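Local coordinates for protein DltD (Streptococcus thermophilus LMG 18311, PDB 7DXM) that probably takes part in the D-alanylation of lipoteichoic acid as a membrane-associated, O-acyltransferase-like product of the dlt operon, at residues 92-97 with 282-287; 97-102 with 287-292; 145-150 with 158-163; 264-269 with 310-315. All coordinates share one frame; numbering follows the deposited sequence.

In the fold
Contacts 1 and 2 are continuous: they share Thr97 and Asn287, their centres are 12 Å apart, and together take the chain from the ends of helices 90-93 and 270-283 into the neighbouring strands 97-101 and 287-292 of the parallel sheet. Contact 4 lies about 18 Å from contact 2 between centres and touches it through Ile292 and Val314. Contact 3, between two helices close in sequence, is peripheral, its centre about 26 Å from that of contact 4, yet Glu148 and Gln269 link the two by a probable hydrogen bond. Along the chain, contact 3 and then 264-269 fall between the halves of contacts 1 and 2, and 310-315 follows both; a mostly helical excursion separates adjacent core strands.

Contact 1: residues 92-97 with 282-287; sequences ELQNGT and AKSNTN
Thr286 and Gly96 share the carbonyl of Leu93. OG1 of Thr286 donates to Leu93 O at 2.5 Å, and Gly96 N reaches the same oxygen from the other face of the carbonyl plane, closing the type II turn from Leu93 to Gly96. Setting OG1 beside its own backbone N (chi1 -62°) sends the CG2 of Thr286 the other way, to 3.7 Å from Gly96 O. The carbonyl of Ser284 is also satisfied across the contact: Asn95 N donates to Ser284 O at 2.9 Å, almost in line with the C=O bond, and Gln94 CA adds a CA-H...O contact. Bent at chi2, the Gln94 side chain folds back over the Ser284 carbonyl, with NE2 3.5 Å from Ser284 O. Asn285, with positive phi, ends helix 270-283 in a Schellman motif. Its ND2 is directed at Asn95 OD1, with the two amide planes 78° apart; the modelled separation is too short to trust, so the strength of this link is doubtful. Further on, Asn287 N donates to Gly96 O at 2.9 Å, and the Thr97 methyl CG2 lies 3.9 Å from Asn287 CB. Tyr373 OH takes up Thr286 O, and Glu92 leans on helix 25-33. The contact thus joins the ends of helices 90-93 and 270-283 just before each segment enters its strand, 97-101 or 287-292.

Contact 2: residues 97-102 with 287-292; sequences TAVYVL and NVIFVI
Two inner strands of the five-stranded parallel sheet meet here, 97-101 beside 287-292, in register from Thr97 with Asn287 to Val101 with Val291. Five backbone bonds join them: Ala98 N to Asn287 O, Ile289 N to Ala98 O, Tyr100 N to Ile289 O at 3.0 Å, Val291 N to Tyr100 O, and Leu102 N to Val291 O at 2.9 Å. On one face Tyr100 CB lies 3.8 Å from Val288 CG1 and from Phe290 CD2. The two rings meet obliquely, with planes 54° apart and centroids at 5.9 Å, and the Tyr100 hydroxyl goes on to a hydrogen bond with Ser79. Helix 270-283 covers this side, touching Tyr100, Val288 and Phe290, while helix 351-365 packs on Val99, Ile289 and Val291 of the other; helices on both faces of a parallel sheet give the three-layer alpha/beta/alpha build of the SGNH hydrolase clan. On that second face Val99 forks, CG1 meeting Val291 CG2 at 3.7 Å and CG2 lying beside Ile289 CG2 at 3.9 Å. Past the strand end, Leu102 sends CD1 to within 4.0 Å of Phe290 CD2, while its CG sits in plane at the edge of the Tyr100 ring.

Contact 3: residues 145-150 with 158-163; sequences RILEMK and QLSKVA
Leu147 and Leu159 have the most surface buried between these helices, and their side chains run past each other in opposite directions. The branch of Leu147 does the touching: CD1 lies 4.0 Å from Leu159 CB, with CG and CD2 only slightly farther from that carbon. The same CD1 meets the backbone of the second helix, 3.8 Å from Leu159 O. It also lies 3.7 Å from Ser160 OG, a hydroxyl whose hydrogen bond goes to Lys156 O within its own helix. Ala163 CB, one turn after Leu159, is a looser neighbour of Leu147 CD1. Ile146 is third in buried surface. With chi1 at -80° its CG2 stands anti to the backbone N, and this methyl meets Leu159 CD1 at 3.7 Å, the two side chains crossing at about a right angle. Leu159 is therefore touched at CB by one neighbour and at its tip by the other. No hydrogen bond crosses the contact. The short helix segments run 136° apart in direction, their axes 10.3 Å from each other at closest, as in a helical hairpin with a brief connection. Helix 123-131 packs against the pair, Leu126 touching both Ile146 and Leu159, while Arg145 makes a salt bridge to Asp273 of helix 270-283.

Contact 4: residues 264-269 with 310-315; sequences SYEVSQ and YDATVS
Glu266 reaches across from its loop to lie over Thr313 and Ala312 of helix 307-322. CB stays back from the helix. With chi1 at -77°, CG is anti to the carbonyl carbon and comes within 3.8 Å of Thr313 OG1, a van der Waals approach to a hydroxyl that is itself hydrogen-bonded to Met309 O. From there the chain is extended (chi2 -169°), carrying CD to 3.8 Å from Ala312 CB. At the tip OE1 rests 3.6 Å from Ala312 CB and OE2 4.2 Å from it, so the carboxylate meets carbon rather than a donor on this part of the helix. Outside the two segments the Glu266 side chain also touches Met309 and Thr388. Beside it, Thr313 turns CG2 to the loop backbone, 3.2 Å from Tyr265 O and 3.6 Å from Tyr265 CB. The Tyr265 ring then meets the Tyr310 ring edge to edge: CE2 of Tyr265 and CD1 of Tyr310 are 4.2 Å apart, each near the plane of the other ring. The Tyr310 hydroxyl is held by Pro293 O. No hydrogen bond joins the two segments, but the loop carbonyls have partners nearby: Tyr271 OH for Tyr265 O, and Lys316 NZ, from just beyond the segment, for Glu266 O. Within the loop, Ser264 makes an ST turn, Glu266 N donating to its OG at 3.0 Å. Farther on, Ser268 OG caps Glu270 N, so the loop that packs on helix 307-322 combines an ST turn with a serine cap at the start of helix 270-283.

Contact 1: residues 92-97 with 282-287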
loop_
_atom_site.group_PDB
_atom_site.type_symbol
_atom_site.label_atom_id
_atom_site.label_comp_id
_atom_site.label_asym_id
_atom_site.label_seq_id
_atom_site.Cartn_x
_atom_site.Cartn_y
_atom_site.Cartn_z
ATOM N N GLU A 92 -1.371 -6.739 -15.514
ATOM C CA GLU A 92 -0.090 -6.212 -15.081
ATOM C C GLU A 92 0.433 -6.901 -13.830
ATOM O O GLU A 92 1.599 -6.700 -13.487
ATOM C CB GLU A 92 -0.195 -4.701 -14.891
ATOM C CG GLU A 92 -0.434 -3.932 -16.211
ATOM C CD GLU A 92 -1.854 -4.116 -16.779
ATOM O OE1 GLU A 92 -2.690 -4.786 -16.107
ATOM O OE2 GLU A 92 -2.138 -3.607 -17.900
ATOM N N LEU A 93 -0.360 -7.738 -13.166
ATOM C CA LEU A 93 0.155 -8.489 -12.028
ATOM C C LEU A 93 0.593 -9.893 -12.404
ATOM O O LEU A 93 1.243 -10.562 -11.589
ATOM C CB LEU A 93 -0.883 -8.581 -10.895
ATOM C CG LEU A 93 -1.326 -7.300 -10.165
ATOM C CD1 LEU A 93 -2.504 -7.574 -9.219
ATOM C CD2 LEU A 93 -0.198 -6.620 -9.411
ATOM N N GLN A 94 0.266 -10.349 -13.611
ATOM C CA GLN A 94 0.406 -11.763 -13.939
ATOM C C GLN A 94 1.870 -12.145 -13.989
ATOM O O GLN A 94 2.621 -11.634 -14.825
ATOM C CB GLN A 94 -0.261 -12.064 -15.276
ATOM C CG GLN A 94 -0.495 -13.530 -15.505
ATOM C CD GLN A 94 -1.589 -14.080 -14.625
ATOM O OE1 GLN A 94 -2.568 -13.385 -14.319
ATOM N NE2 GLN A 94 -1.429 -15.332 -14.191
ATOM N N ASN A 95 2.279 -13.038 -13.096
ATOM C CA ASN A 95 3.672 -13.466 -13.055
ATOM C C ASN A 95 4.571 -12.248 -12.876
ATOM O O ASN A 95 5.643 -12.154 -13.466
ATOM C CB ASN A 95 4.059 -14.267 -14.321
ATOM C CG ASN A 95 3.178 -15.545 -14.557
ATOM O OD1 ASN A 95 3.058 -16.418 -13.686
ATOM N ND2 ASN A 95 2.568 -15.635 -15.743
ATOM N N GLY A 96 4.111 -11.287 -12.074
ATOM C CA GLY A 96 4.801 -10.029 -11.896
ATOM C C GLY A 96 5.554 -9.934 -10.577
ATOM O O GLY A 96 5.624 -10.872 -9.791
ATOM N N THR A 97 6.128 -8.764 -10.335
ATOM C CA THR A 97 6.794 -8.541 -9.056
ATOM C C THR A 97 6.298 -7.220 -8.471
ATOM O O THR A 97 6.078 -6.252 -9.197
ATOM C CB THR A 97 8.388 -8.602 -9.170
ATOM O OG1 THR A 97 8.841 -8.013 -10.395
ATOM C CG2 THR A 97 8.936 -10.058 -9.127
ATOM N N ALA A 282 -1.939 -14.589 -5.341
ATOM C CA ALA A 282 -1.878 -16.006 -5.683
ATOM C C ALA A 282 -2.545 -16.287 -7.031
ATOM O O ALA A 282 -1.933 -16.865 -7.945
ATOM C CB ALA A 282 -2.531 -16.814 -4.574
ATOM N N LYS A 283 -3.799 -15.878 -7.181
ATOM C CA LYS A 283 -4.484 -16.088 -8.447
ATOM C C LYS A 283 -3.718 -15.491 -9.626
ATOM O O LYS A 283 -3.819 -16.013 -10.739
ATOM C CB LYS A 283 -5.894 -15.507 -8.372
ATOM C CG LYS A 283 -6.932 -16.597 -8.259
ATOM C CD LYS A 283 -8.349 -16.120 -8.546
ATOM C CE LYS A 283 -8.889 -15.209 -7.428
ATOM N NZ LYS A 283 -9.372 -15.953 -6.215
ATOM N N SER A 284 -2.952 -14.408 -9.415
ATOM C CA SER A 284 -2.178 -13.790 -10.492
ATOM C C SER A 284 -0.726 -14.246 -10.536
ATOM O O SER A 284 0.032 -13.779 -11.398
ATOM C CB SER A 284 -2.233 -12.266 -10.391
ATOM O OG SER A 284 -3.380 -11.736 -11.041
ATOM N N ASN A 285 -0.338 -15.165 -9.650
ATOM C CA ASN A 285 1.037 -15.649 -9.517
ATOM C C ASN A 285 2.024 -14.476 -9.443
ATOM O O ASN A 285 2.952 -14.331 -10.246
ATOM C CB ASN A 285 1.394 -16.620 -10.651
ATOM C CG ASN A 285 2.754 -17.316 -10.434
ATOM O OD1 ASN A 285 3.071 -17.809 -9.329
ATOM N ND2 ASN A 285 3.572 -17.340 -11.494
ATOM N N THR A 286 1.808 -13.627 -8.450
ATOM C CA THR A 286 2.639 -12.451 -8.284
ATOM C C THR A 286 3.628 -12.673 -7.153
ATOM O O THR A 286 3.298 -13.270 -6.120
ATOM C CB THR A 286 1.795 -11.215 -8.003
ATOM O OG1 THR A 286 0.942 -10.979 -9.128
ATOM C CG2 THR A 286 2.701 -9.998 -7.754
ATOM N N ASN A 287 4.843 -12.196 -7.355
ATOM C CA ASN A 287 5.890 -12.345 -6.367
ATOM C C ASN A 287 6.092 -11.000 -5.666
ATOM O O ASN A 287 6.484 -10.003 -6.290
ATOM C CB ASN A 287 7.163 -12.863 -7.021
ATOM C CG ASN A 287 8.178 -13.270 -6.007
ATOM O OD1 ASN A 287 7.829 -13.793 -4.941
ATOM N ND2 ASN A 287 9.445 -13.000 -6.304
#

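Contact 2: residues 97-102 with 287-292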
loop_
_atom_site.group_PDB
_atom_site.type_symbol
_atom_site.label_atom_id
_atom_site.label_comp_id
_atom_site.label_asym_id
_atom_site.label_seq_id
_atom_site.Cartn_x
_atom_site.Cartn_y
_atom_site.Cartn_z
ATOM N N THR A 97 6.128 -8.764 -10.335
ATOM C CA THR A 97 6.794 -8.541 -9.056
ATOM C C THR A 97 6.298 -7.220 -8.471
ATOM O O THR A 97 6.078 -6.252 -9.197
ATOM C CB THR A 97 8.388 -8.602 -9.170
ATOM O OG1 THR A 97 8.841 -8.013 -10.395
ATOM C CG2 THR A 97 8.936 -10.058 -9.127
ATOM N N ALA A 98 6.078 -7.194 -7.160
ATOM C CA ALA A 98 5.361 -6.090 -6.542
ATOM C C ALA A 98 5.882 -5.856 -5.134
ATOM O O ALA A 98 6.316 -6.798 -4.456
ATOM C CB ALA A 98 3.856 -6.372 -6.495
ATOM N N VAL A 99 5.832 -4.593 -4.694
ATOM C CA VAL A 99 6.129 -4.242 -3.304
ATOM C C VAL A 99 4.816 -3.896 -2.628
ATOM O O VAL A 99 3.986 -3.202 -3.213
ATOM C CB VAL A 99 7.110 -3.060 -3.190
ATOM C CG1 VAL A 99 7.340 -2.689 -1.744
ATOM C CG2 VAL A 99 8.383 -3.399 -3.866
ATOM N N TYR A 100 4.617 -4.371 -1.408
ATOM C CA TYR A 100 3.371 -4.077 -0.709
ATOM C C TYR A 100 3.659 -3.747 0.747
ATOM O O TYR A 100 3.956 -4.648 1.536
ATOM C CB TYR A 100 2.399 -5.240 -0.806
ATOM C CG TYR A 100 1.008 -4.883 -0.336
ATOM C CD1 TYR A 100 0.692 -4.844 1.018
ATOM C CD2 TYR A 100 0.001 -4.589 -1.256
ATOM C CE1 TYR A 100 -0.588 -4.532 1.439
ATOM C CE2 TYR A 100 -1.282 -4.275 -0.847
ATOM C CZ TYR A 100 -1.579 -4.253 0.507
ATOM O OH TYR A 100 -2.856 -3.932 0.938
ATOM N N VAL A 101 3.550 -2.467 1.102
ATOM C CA VAL A 101 3.728 -2.031 2.482
ATOM C C VAL A 101 2.445 -2.335 3.239
ATOM O O VAL A 101 1.361 -1.893 2.845
ATOM C CB VAL A 101 4.054 -0.537 2.561
ATOM C CG1 VAL A 101 4.570 -0.215 3.935
ATOM C CG2 VAL A 101 5.027 -0.141 1.480
ATOM N N LEU A 102 2.568 -3.107 4.314
ATOM C CA LEU A 102 1.514 -3.306 5.308
ATOM C C LEU A 102 1.715 -2.271 6.404
ATOM O O LEU A 102 2.592 -2.429 7.253
ATOM C CB LEU A 102 1.607 -4.707 5.881
ATOM C CG LEU A 102 1.424 -5.776 4.832
ATOM C CD1 LEU A 102 1.886 -7.116 5.364
ATOM C CD2 LEU A 102 -0.054 -5.782 4.549
ATOM N N ASN A 287 4.843 -12.196 -7.355
ATOM C CA ASN A 287 5.890 -12.345 -6.367
ATOM C C ASN A 287 6.092 -11.000 -5.666
ATOM O O ASN A 287 6.484 -10.003 -6.290
ATOM C CB ASN A 287 7.163 -12.863 -7.021
ATOM C CG ASN A 287 8.178 -13.270 -6.007
ATOM O OD1 ASN A 287 7.829 -13.793 -4.941
ATOM N ND2 ASN A 287 9.445 -13.000 -6.304
ATOM N N VAL A 288 5.811 -10.980 -4.370
ATOM C CA VAL A 288 5.669 -9.745 -3.622
ATOM C C VAL A 288 6.650 -9.778 -2.477
ATOM O O VAL A 288 6.915 -10.844 -1.914
ATOM C CB VAL A 288 4.236 -9.574 -3.085
ATOM C CG1 VAL A 288 4.050 -8.191 -2.566
ATOM C CG2 VAL A 288 3.200 -9.890 -4.165
ATOM N N ILE A 289 7.199 -8.619 -2.142
ATOM C CA ILE A 289 7.885 -8.413 -0.873
ATOM C C ILE A 289 7.022 -7.473 -0.044
ATOM O O ILE A 289 6.620 -6.399 -0.520
ATOM C CB ILE A 289 9.315 -7.869 -1.062
ATOM C CG1 ILE A 289 10.017 -7.737 0.282
ATOM C CG2 ILE A 289 9.348 -6.531 -1.819
ATOM C CD1 ILE A 289 11.464 -7.292 0.154
ATOM N N PHE A 290 6.706 -7.895 1.175
ATOM C CA PHE A 290 5.823 -7.150 2.060
ATOM C C PHE A 290 6.653 -6.350 3.060
ATOM O O PHE A 290 7.470 -6.916 3.794
ATOM C CB PHE A 290 4.850 -8.100 2.767
ATOM C CG PHE A 290 3.893 -8.788 1.822
ATOM C CD1 PHE A 290 4.258 -9.953 1.165
ATOM C CD2 PHE A 290 2.640 -8.252 1.556
ATOM C CE1 PHE A 290 3.365 -10.582 0.278
ATOM C CE2 PHE A 290 1.755 -8.880 0.672
ATOM C CZ PHE A 290 2.113 -10.034 0.036
ATOM N N VAL A 291 6.467 -5.039 3.082
ATOM C CA VAL A 291 7.283 -4.181 3.934
ATOM C C VAL A 291 6.493 -3.832 5.180
ATOM O O VAL A 291 5.348 -3.373 5.079
ATOM C CB VAL A 291 7.720 -2.903 3.204
ATOM C CG1 VAL A 291 8.721 -2.166 4.072
ATOM C CG2 VAL A 291 8.308 -3.217 1.818
ATOM N N ILE A 292 7.097 -4.018 6.351
ATOM C CA ILE A 292 6.445 -3.628 7.600
ATOM C C ILE A 292 7.263 -2.551 8.302
ATOM O O ILE A 292 8.382 -2.829 8.749
ATOM C CB ILE A 292 6.247 -4.823 8.531
ATOM C CG1 ILE A 292 5.489 -5.914 7.794
ATOM C CG2 ILE A 292 5.493 -4.367 9.746
ATOM C CD1 ILE A 292 5.344 -7.191 8.565
#

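Contact 3: residues 145-150 with 158-163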
loop_
_atom_site.group_PDB
_atom_site.type_symbol
_atom_site.label_atom_id
_atom_site.label_comp_id
_atom_site.label_asym_id
_atom_site.label_seq_id
_atom_site.Cartn_x
_atom_site.Cartn_y
_atom_site.Cartn_z
ATOM N N ARG A 145 -17.867 -7.030 2.483
ATOM C CA ARG A 145 -17.205 -5.810 2.932
ATOM C C ARG A 145 -17.671 -4.590 2.130
ATOM O O ARG A 145 -17.887 -3.514 2.692
ATOM C CB ARG A 145 -15.691 -5.990 2.838
ATOM C CG ARG A 145 -15.090 -6.880 3.917
ATOM C CD ARG A 145 -15.053 -6.175 5.247
ATOM N NE ARG A 145 -14.158 -5.038 5.214
ATOM C CZ ARG A 145 -14.406 -3.908 5.848
ATOM N NH1 ARG A 145 -15.528 -3.817 6.542
ATOM N NH2 ARG A 145 -13.546 -2.883 5.790
ATOM N N ILE A 146 -17.830 -4.734 0.813
ATOM C CA ILE A 146 -18.287 -3.600 0.008
ATOM C C ILE A 146 -19.657 -3.131 0.480
ATOM O O ILE A 146 -19.869 -1.935 0.733
ATOM C CB ILE A 146 -18.310 -3.961 -1.487
ATOM C CG1 ILE A 146 -16.917 -3.877 -2.083
ATOM C CG2 ILE A 146 -19.249 -3.044 -2.233
ATOM C CD1 ILE A 146 -16.804 -4.677 -3.307
ATOM N N LEU A 147 -20.612 -4.064 0.606
ATOM C CA LEU A 147 -21.920 -3.679 1.131
ATOM C C LEU A 147 -21.802 -3.067 2.525
ATOM O O LEU A 147 -22.589 -2.179 2.872
ATOM C CB LEU A 147 -22.888 -4.865 1.122
ATOM C CG LEU A 147 -23.333 -5.269 -0.293
ATOM C CD1 LEU A 147 -24.054 -6.634 -0.362
ATOM C CD2 LEU A 147 -24.205 -4.179 -0.884
ATOM N N GLU A 148 -20.806 -3.476 3.318
ATOM C CA GLU A 148 -20.598 -2.795 4.595
ATOM C C GLU A 148 -20.127 -1.359 4.399
ATOM O O GLU A 148 -20.533 -0.461 5.142
ATOM C CB GLU A 148 -19.590 -3.540 5.458
ATOM C CG GLU A 148 -20.038 -4.892 5.960
ATOM C CD GLU A 148 -19.111 -5.422 7.050
ATOM O OE1 GLU A 148 -18.683 -4.599 7.904
ATOM O OE2 GLU A 148 -18.789 -6.646 7.036
ATOM N N MET A 149 -19.260 -1.116 3.423
ATOM C CA MET A 149 -18.656 0.204 3.323
ATOM C C MET A 149 -19.592 1.177 2.650
ATOM O O MET A 149 -19.741 2.320 3.110
ATOM C CB MET A 149 -17.332 0.144 2.560
ATOM C CG MET A 149 -16.263 -0.593 3.340
ATOM S SD MET A 149 -16.343 -0.113 5.086
ATOM C CE MET A 149 -15.684 1.563 5.020
ATOM N N LYS A 150 -20.242 0.730 1.574
ATOM C CA LYS A 150 -21.143 1.570 0.793
ATOM C C LYS A 150 -22.451 0.790 0.632
ATOM O O LYS A 150 -22.657 0.098 -0.379
ATOM C CB LYS A 150 -20.448 1.986 -0.515
ATOM C CG LYS A 150 -21.181 2.992 -1.357
ATOM C CD LYS A 150 -20.539 3.220 -2.733
ATOM C CE LYS A 150 -21.131 4.460 -3.392
ATOM N NZ LYS A 150 -21.686 4.148 -4.768
ATOM N N GLN A 158 -26.827 -7.805 -7.279
ATOM C CA GLN A 158 -25.733 -8.692 -7.653
ATOM C C GLN A 158 -24.731 -8.841 -6.522
ATOM O O GLN A 158 -24.257 -9.948 -6.251
ATOM C CB GLN A 158 -25.043 -8.167 -8.904
ATOM C CG GLN A 158 -25.905 -8.226 -10.137
ATOM C CD GLN A 158 -26.892 -7.096 -10.204
ATOM O OE1 GLN A 158 -26.977 -6.267 -9.289
ATOM N NE2 GLN A 158 -27.652 -7.048 -11.292
ATOM N N LEU A 159 -24.375 -7.739 -5.868
ATOM C CA LEU A 159 -23.463 -7.831 -4.737
ATOM C C LEU A 159 -24.039 -8.683 -3.622
ATOM O O LEU A 159 -23.292 -9.371 -2.921
ATOM C CB LEU A 159 -23.144 -6.447 -4.208
ATOM C CG LEU A 159 -21.882 -5.867 -4.822
ATOM C CD1 LEU A 159 -21.861 -4.380 -4.497
ATOM C CD2 LEU A 159 -20.624 -6.607 -4.332
ATOM N N SER A 160 -25.358 -8.656 -3.442
ATOM C CA SER A 160 -25.967 -9.493 -2.413
ATOM C C SER A 160 -25.927 -10.971 -2.811
ATOM O O SER A 160 -25.684 -11.849 -1.963
ATOM C CB SER A 160 -27.393 -9.009 -2.148
ATOM O OG SER A 160 -27.377 -7.649 -1.737
ATOM N N LYS A 161 -26.136 -11.253 -4.103
ATOM C CA LYS A 161 -26.024 -12.622 -4.604
ATOM C C LYS A 161 -24.597 -13.139 -4.458
ATOM O O LYS A 161 -24.369 -14.280 -4.038
ATOM C CB LYS A 161 -26.452 -12.689 -6.066
ATOM C CG LYS A 161 -27.922 -12.850 -6.303
ATOM C CD LYS A 161 -28.161 -13.132 -7.785
ATOM C CE LYS A 161 -29.645 -13.232 -8.123
ATOM N NZ LYS A 161 -29.892 -13.260 -9.599
ATOM N N VAL A 162 -23.617 -12.316 -4.813
ATOM C CA VAL A 162 -22.231 -12.721 -4.636
ATOM C C VAL A 162 -21.907 -12.883 -3.156
ATOM O O VAL A 162 -21.172 -13.802 -2.769
ATOM C CB VAL A 162 -21.302 -11.719 -5.338
ATOM C CG1 VAL A 162 -19.821 -12.087 -5.137
ATOM C CG2 VAL A 162 -21.662 -11.673 -6.815
ATOM N N ALA A 163 -22.470 -12.025 -2.300
ATOM C CA ALA A 163 -22.075 -12.050 -0.895
ATOM C C ALA A 163 -22.701 -13.222 -0.154
ATOM O O ALA A 163 -22.149 -13.681 0.857
ATOM C CB ALA A 163 -22.428 -10.734 -0.204
#

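Contact 4: residues 264-269 with 310-315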
loop_
_atom_site.group_PDB
_atom_site.type_symbol
_atom_site.label_atom_id
_atom_site.label_comp_id
_atom_site.label_asym_id
_atom_site.label_seq_id
_atom_site.Cartn_x
_atom_site.Cartn_y
_atom_site.Cartn_z
ATOM N N SER A 264 -4.799 -0.530 20.229
ATOM C CA SER A 264 -4.274 -1.788 19.715
ATOM C C SER A 264 -4.527 -1.907 18.209
ATOM O O SER A 264 -5.457 -1.302 17.665
ATOM C CB SER A 264 -4.904 -2.963 20.455
ATOM O OG SER A 264 -4.724 -4.174 19.753
ATOM N N TYR A 265 -3.677 -2.691 17.531
ATOM C CA TYR A 265 -3.855 -3.057 16.127
ATOM C C TYR A 265 -4.091 -4.560 15.941
ATOM O O TYR A 265 -3.934 -5.079 14.823
ATOM C CB TYR A 265 -2.643 -2.620 15.318
ATOM C CG TYR A 265 -2.343 -1.163 15.425
ATOM C CD1 TYR A 265 -3.292 -0.227 15.066
ATOM C CD2 TYR A 265 -1.098 -0.709 15.847
ATOM C CE1 TYR A 265 -3.023 1.133 15.140
ATOM C CE2 TYR A 265 -0.819 0.653 15.923
ATOM C CZ TYR A 265 -1.795 1.570 15.564
ATOM O OH TYR A 265 -1.578 2.930 15.601
ATOM N N GLU A 266 -4.456 -5.268 17.020
ATOM C CA GLU A 266 -4.516 -6.723 17.015
ATOM C C GLU A 266 -5.854 -7.264 16.557
ATOM O O GLU A 266 -5.929 -8.419 16.123
ATOM C CB GLU A 266 -4.239 -7.269 18.402
ATOM C CG GLU A 266 -2.783 -7.260 18.804
ATOM C CD GLU A 266 -2.538 -8.069 20.081
ATOM O OE1 GLU A 266 -1.830 -7.545 20.968
ATOM O OE2 GLU A 266 -3.055 -9.212 20.196
ATOM N N VAL A 267 -6.916 -6.474 16.661
ATOM C CA VAL A 267 -8.218 -6.846 16.123
ATOM C C VAL A 267 -8.567 -5.853 15.025
ATOM O O VAL A 267 -8.555 -4.631 15.257
ATOM C CB VAL A 267 -9.298 -6.872 17.209
ATOM C CG1 VAL A 267 -10.481 -7.674 16.731
ATOM C CG2 VAL A 267 -8.731 -7.445 18.475
ATOM N N SER A 268 -8.859 -6.374 13.832
ATOM C CA SER A 268 -9.217 -5.527 12.710
ATOM C C SER A 268 -9.846 -6.366 11.614
ATOM O O SER A 268 -9.472 -7.523 11.411
ATOM C CB SER A 268 -8.001 -4.808 12.158
ATOM O OG SER A 268 -8.426 -3.870 11.195
ATOM N N GLN A 269 -10.810 -5.772 10.907
ATOM C CA GLN A 269 -11.303 -6.424 9.697
ATOM C C GLN A 269 -10.266 -6.376 8.588
ATOM O O GLN A 269 -10.380 -7.125 7.603
ATOM C CB GLN A 269 -12.605 -5.767 9.221
ATOM C CG GLN A 269 -13.865 -6.289 9.893
ATOM C CD GLN A 269 -15.120 -5.708 9.268
ATOM O OE1 GLN A 269 -15.422 -4.506 9.428
ATOM N NE2 GLN A 269 -15.858 -6.558 8.532
ATOM N N TYR A 310 2.377 -3.768 19.223
ATOM C CA TYR A 310 2.942 -3.675 17.886
ATOM C C TYR A 310 3.573 -4.996 17.482
ATOM O O TYR A 310 3.348 -5.499 16.373
ATOM C CB TYR A 310 3.976 -2.550 17.867
ATOM C CG TYR A 310 4.097 -1.804 16.566
ATOM C CD1 TYR A 310 3.135 -0.878 16.178
ATOM C CD2 TYR A 310 5.192 -2.006 15.728
ATOM C CE1 TYR A 310 3.255 -0.174 14.984
ATOM C CE2 TYR A 310 5.322 -1.311 14.530
ATOM C CZ TYR A 310 4.349 -0.397 14.163
ATOM O OH TYR A 310 4.479 0.305 12.981
ATOM N N ASP A 311 4.356 -5.582 18.394
ATOM C CA ASP A 311 5.088 -6.801 18.082
ATOM C C ASP A 311 4.138 -7.977 17.864
ATOM O O ASP A 311 4.338 -8.788 16.949
ATOM C CB ASP A 311 6.102 -7.088 19.194
ATOM C CG ASP A 311 7.273 -6.077 19.218
ATOM O OD1 ASP A 311 7.516 -5.387 18.193
ATOM O OD2 ASP A 311 7.965 -5.985 20.267
ATOM N N ALA A 312 3.075 -8.061 18.664
ATOM C CA ALA A 312 2.080 -9.115 18.462
ATOM C C ALA A 312 1.311 -8.919 17.156
ATOM O O ALA A 312 0.979 -9.896 16.465
ATOM C CB ALA A 312 1.118 -9.160 19.649
ATOM N N THR A 313 1.023 -7.656 16.807
ATOM C CA THR A 313 0.381 -7.349 15.530
ATOM C C THR A 313 1.227 -7.834 14.371
ATOM O O THR A 313 0.742 -8.579 13.501
ATOM C CB THR A 313 0.133 -5.846 15.398
ATOM O OG1 THR A 313 -0.417 -5.320 16.602
ATOM C CG2 THR A 313 -0.793 -5.564 14.247
ATOM N N VAL A 314 2.487 -7.397 14.354
ATOM C CA VAL A 314 3.427 -7.797 13.318
ATOM C C VAL A 314 3.499 -9.318 13.238
ATOM O O VAL A 314 3.488 -9.900 12.145
ATOM C CB VAL A 314 4.803 -7.155 13.593
ATOM C CG1 VAL A 314 5.849 -7.625 12.593
ATOM C CG2 VAL A 314 4.687 -5.654 13.560
ATOM N N SER A 315 3.546 -9.984 14.398
ATOM C CA SER A 315 3.623 -11.438 14.434
ATOM C C SER A 315 2.420 -12.074 13.757
ATOM O O SER A 315 2.570 -13.050 13.017
ATOM C CB SER A 315 3.740 -11.903 15.887
ATOM O OG SER A 315 4.751 -11.176 16.564
#